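Local coordinates for putative OmpA family lipoprotein (Burkholderia cenocepacia, PDB 5LKW) that probably tethers the outer membrane to peptidoglycan as the Pal part of the Tol-Pal system, and binds diaminopimelic acid in this peptidoglycan-binding domain, at residues V27-E30 and Y31-L34; V93-G96 and K97-Q101. One frame throughout, in Å; residues are numbered along the deposited sequence.

Contact 1. Residues V27-E30 and Y31-L34; sequences VKDE and YQPL
K28 to Y31 and D29 to Q32 are joined by two successive backbone hydrogen bonds, each spanning three residues: Y31 N to K28 O, 2.9 Å, and Q32 N to D29 O, 2.9 Å. The side chains gather round the buried Y31 ring. E30 covers one face of it. Its CG lies 4.1 Å from the ring centroid, toward the rim, in a CH-pi contact. With chi1 at 61°, CG sits between the backbone N and the carbonyl carbon, on the side where the Y31 ring lies. Beyond CG the chain runs extended alongside Y31, and the carboxylate plane is turned 27° from the ring plane. The backbone O of K28 lies at the ring's edge, 3.4 Å from Y31 CD2. V27 reaches the root of the tyrosine, with CG1 3.9 Å from Y31 CB. This is the end of the loop that leads from strand 17-19 into helix 32-44, one of the helices that pack with the mixed sheet of the OmpA-like domain. P33 has no N-H to offer, and its CD sits against E30 O. A water donates to E30 O and accepts from L34 N, bridging into the first turn of the helix. D29 and Q32 lie side by side on the exposed surface and point the same way. Their D29 OD1 and Q32 NE2 are 3.7 Å apart, too far to be called bonded. The polar ends of Y31 and K28 have partners earlier in the chain. Y31 OH is hydrogen-bonded to Y19 N. K28 NZ makes a salt bridge with D21, which lines the diaminopimelic acid pocket, and it also donates to a water at 2.8 Å. The same water is only weakly linked to Y31 OH.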
loop_
_atom_site.group_PDB
_atom_site.type_symbol
_atom_site.label_atom_id
_atom_site.label_comp_id
_atom_site.label_asym_id
_atom_site.label_seq_id
_atom_site.Cartn_x
_atom_site.Cartn_y
_atom_site.Cartn_z
ATOM N N VAL A 27 -1.212 5.717 8.257
ATOM C CA VAL A 27 0.118 5.560 7.675
ATOM C C VAL A 27 1.060 6.213 8.634
ATOM O O VAL A 27 1.079 7.425 8.740
ATOM C CB VAL A 27 0.255 6.189 6.259
ATOM C CG1 VAL A 27 1.687 6.116 5.749
ATOM C CG2 VAL A 27 -0.660 5.507 5.329
ATOM N N LYS A 28 1.792 5.397 9.383
ATOM C CA LYS A 28 2.710 5.928 10.414
ATOM C C LYS A 28 3.825 6.849 9.817
ATOM O O LYS A 28 4.232 6.691 8.643
ATOM C CB LYS A 28 3.318 4.789 11.200
ATOM C CG LYS A 28 2.345 4.022 12.089
ATOM C CD LYS A 28 3.117 2.893 12.730
ATOM C CE LYS A 28 2.345 1.552 12.721
ATOM N NZ LYS A 28 3.210 0.440 13.283
ATOM N N ASP A 29 4.304 7.777 10.653
ATOM C CA ASP A 29 5.298 8.785 10.316
ATOM C C ASP A 29 6.541 8.194 9.669
ATOM O O ASP A 29 7.097 8.811 8.745
ATOM C CB ASP A 29 5.724 9.563 11.585
ATOM C CG ASP A 29 4.789 10.722 11.923
ATOM O OD1 ASP A 29 3.950 11.111 11.073
ATOM O OD2 ASP A 29 4.903 11.250 13.058
ATOM N N GLU A 30 6.941 6.998 10.129
ATOM C CA GLU A 30 8.140 6.300 9.619
ATOM C C GLU A 30 8.041 6.112 8.110
ATOM O O GLU A 30 9.032 5.966 7.462
ATOM C CB GLU A 30 8.349 4.917 10.272
ATOM C CG GLU A 30 7.176 3.961 9.994
ATOM C CD GLU A 30 7.233 2.717 10.861
ATOM O OE1 GLU A 30 6.998 2.812 12.080
ATOM O OE2 GLU A 30 7.505 1.645 10.312
ATOM N N TYR A 31 6.846 6.106 7.553
ATOM C CA TYR A 31 6.733 5.929 6.114
ATOM C C TYR A 31 6.856 7.221 5.269
ATOM O O TYR A 31 6.684 7.166 4.076
ATOM C CB TYR A 31 5.433 5.213 5.735
ATOM C CG TYR A 31 5.344 3.826 6.252
ATOM C CD1 TYR A 31 6.040 2.792 5.628
ATOM C CD2 TYR A 31 4.565 3.527 7.371
ATOM C CE1 TYR A 31 5.949 1.475 6.082
ATOM C CE2 TYR A 31 4.462 2.165 7.848
ATOM C CZ TYR A 31 5.173 1.161 7.186
ATOM O OH TYR A 31 5.132 -0.186 7.572
ATOM N N GLN A 32 7.068 8.372 5.888
ATOM C CA GLN A 32 7.187 9.616 5.072
ATOM C C GLN A 32 8.279 9.526 3.983
ATOM O O GLN A 32 8.027 9.845 2.814
ATOM C CB GLN A 32 7.458 10.839 5.951
ATOM C CG GLN A 32 6.389 11.253 6.968
ATOM C CD GLN A 32 7.016 12.130 8.134
ATOM O OE1 GLN A 32 8.219 12.016 8.435
ATOM N NE2 GLN A 32 6.196 13.013 8.751
ATOM N N PRO A 33 9.510 9.107 4.344
ATOM C CA PRO A 33 10.528 9.071 3.273
ATOM C C PRO A 33 10.243 8.083 2.130
ATOM O O PRO A 33 10.521 8.388 0.954
ATOM C CB PRO A 33 11.829 8.711 4.023
ATOM C CG PRO A 33 11.562 9.061 5.454
ATOM C CD PRO A 33 10.090 8.817 5.669
ATOM N N LEU A 34 9.658 6.927 2.460
ATOM C CA LEU A 34 9.207 5.993 1.426
ATOM C C LEU A 34 8.121 6.589 0.497
ATOM O O LEU A 34 8.201 6.444 -0.738
ATOM C CB LEU A 34 8.765 4.670 2.067
ATOM C CG LEU A 34 8.310 3.517 1.163
ATOM C CD1 LEU A 34 9.468 3.097 0.218
ATOM C CD2 LEU A 34 7.826 2.348 2.054
HETATM O O HOH W 1 4.306 -0.540 10.934
HETATM O O HOH W 2 10.077 5.336 5.133
#

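Contact 2. Residues V93-G96 and K97-Q101; sequences VSLG and KEKPQ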
loop_
_atom_site.group_PDB
_atom_site.type_symbol
_atom_site.label_atom_id
_atom_site.label_comp_id
_atom_site.label_asym_id
_atom_site.label_seq_id
_atom_site.Cartn_x
_atom_site.Cartn_y
_atom_site.Cartn_z
ATOM N N VAL A 93 -7.344 0.282 -4.542
ATOM C CA VAL A 93 -8.312 -0.832 -4.429
ATOM C C VAL A 93 -8.127 -1.674 -3.143
ATOM O O VAL A 93 -7.069 -1.626 -2.491
ATOM C CB VAL A 93 -8.230 -1.767 -5.637
ATOM C CG1 VAL A 93 -8.654 -1.022 -6.884
ATOM C CG2 VAL A 93 -6.794 -2.370 -5.777
ATOM N N SER A 94 -9.135 -2.464 -2.812
ATOM C CA SER A 94 -9.083 -3.375 -1.646
ATOM C C SER A 94 -9.226 -4.858 -2.031
ATOM O O SER A 94 -10.191 -5.218 -2.723
ATOM C CB SER A 94 -10.232 -3.095 -0.693
ATOM O OG SER A 94 -10.046 -3.840 0.540
ATOM N N LEU A 95 -8.310 -5.687 -1.529
ATOM C CA LEU A 95 -8.454 -7.151 -1.448
ATOM C C LEU A 95 -8.995 -7.710 -0.108
ATOM O O LEU A 95 -9.156 -8.935 0.069
ATOM C CB LEU A 95 -7.127 -7.829 -1.795
ATOM C CG LEU A 95 -6.491 -7.312 -3.098
ATOM C CD1 LEU A 95 -5.186 -7.904 -3.354
ATOM C CD2 LEU A 95 -7.381 -7.481 -4.327
ATOM N N GLY A 96 -9.318 -6.827 0.814
ATOM C CA GLY A 96 -9.839 -7.250 2.073
ATOM C C GLY A 96 -8.938 -8.306 2.703
ATOM O O GLY A 96 -7.681 -8.161 2.736
ATOM N N LYS A 97 -9.568 -9.384 3.150
ATOM C CA LYS A 97 -8.797 -10.530 3.696
ATOM C C LYS A 97 -8.527 -11.663 2.710
ATOM O O LYS A 97 -8.078 -12.715 3.122
ATOM C CB LYS A 97 -9.489 -11.079 4.940
ATOM C CG LYS A 97 -10.733 -11.820 4.679
ATOM C CD LYS A 97 -11.527 -11.806 5.994
ATOM C CE LYS A 97 -12.323 -13.014 6.132
ATOM N NZ LYS A 97 -12.692 -12.958 7.567
ATOM N N GLU A 98 -8.813 -11.448 1.428
ATOM C CA GLU A 98 -8.915 -12.524 0.416
ATOM C C GLU A 98 -7.588 -13.066 -0.115
ATOM O O GLU A 98 -7.532 -14.264 -0.437
ATOM C CB GLU A 98 -9.785 -12.066 -0.767
ATOM C CG GLU A 98 -11.266 -11.878 -0.403
ATOM C CD GLU A 98 -12.062 -10.982 -1.412
ATOM O OE1 GLU A 98 -11.581 -10.725 -2.561
ATOM O OE2 GLU A 98 -13.189 -10.530 -1.042
ATOM N N LYS A 99 -6.553 -12.206 -0.218
ATOM C CA LYS A 99 -5.199 -12.589 -0.620
ATOM C C LYS A 99 -4.168 -12.517 0.503
ATOM O O LYS A 99 -3.201 -11.764 0.395
ATOM C CB LYS A 99 -4.649 -11.748 -1.796
ATOM C CG LYS A 99 -5.615 -11.552 -2.952
ATOM C CD LYS A 99 -6.073 -12.871 -3.501
ATOM C CE LYS A 99 -7.130 -12.673 -4.575
ATOM N NZ LYS A 99 -7.111 -13.896 -5.429
ATOM N N PRO A 100 -4.355 -13.329 1.558
ATOM C CA PRO A 100 -3.364 -13.331 2.655
ATOM C C PRO A 100 -1.950 -13.664 2.089
ATOM O O PRO A 100 -1.837 -14.557 1.271
ATOM C CB PRO A 100 -3.918 -14.417 3.625
ATOM C CG PRO A 100 -4.787 -15.410 2.683
ATOM C CD PRO A 100 -5.397 -14.395 1.689
ATOM N N GLN A 101 -0.905 -12.920 2.432
ATOM C CA GLN A 101 0.465 -13.296 2.008
ATOM C C GLN A 101 1.118 -14.378 2.931
ATOM O O GLN A 101 1.822 -15.291 2.451
ATOM C CB GLN A 101 1.349 -12.033 1.921
ATOM C CG GLN A 101 2.376 -12.121 0.836
ATOM C CD GLN A 101 1.721 -12.253 -0.567
ATOM O OE1 GLN A 101 0.607 -11.748 -0.813
ATOM N NE2 GLN A 101 2.404 -12.957 -1.479
HETATM O O HOH W 3 -5.996 -9.680 1.178
#
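E98 runs from CB to its carboxylate beside the carbonyl oxygen of L95. CB is nearest, 3.3 Å from L95 O. CG follows at 3.7 Å; a chi1 of -68° sets it anti to the carbonyl carbon of E98. The chain stays extended, CD moves slightly farther off, and OE1 ends 4.0 Å from L95 O. The bond that holds the two residues is in the backbone: E98 N donates to L95 O at 2.9 Å, with an N-H...O angle of 163°. It closes a type II' beta turn from L95 to E98, which turns the chain out of strand 90-96, an outermost strand of the sheet. G96 takes the second position of the turn, where its positive phi of 52° suits a glycine. S94 OG accepts from G96 N at 3.1 Å, an ST turn, and is also hydrogen-bonded to L66 O. Past the turn, K99 crosses L95 obliquely, its CG 3.7 Å from L95 CD1, and its end leads away. A water links the two limbs, accepting from K99 N at 2.9 Å and lying within donating distance of G96 O. K97 points away from 93-96. Its side chain is about 6 Å from the bound diaminopimelic acid and touches N65 of helix 62-82, and its NZ is hydrogen-bonded to E58 O and G60 O.

From the N terminus, the chain first runs through strand 17-19, one outermost strand of the sheet. Contact 1 then closes the loop into helix 32-44. Strand 50-55 and helix 62-82 come next. Strand 90-96, the other outermost strand, follows, and contact 2 turns the chain out of it into the loop before helix 107-113. Strand 115-120 completes the sheet. The two contacts are in series, so they neither nest nor cross. The centres of contacts 1 and 2 are about 22 Å apart, on opposite sides of the chain's centre. Contact 2 lies nearer the diaminopimelic acid, the K97 side chain being about 6 Å from it against about 11 Å for K28.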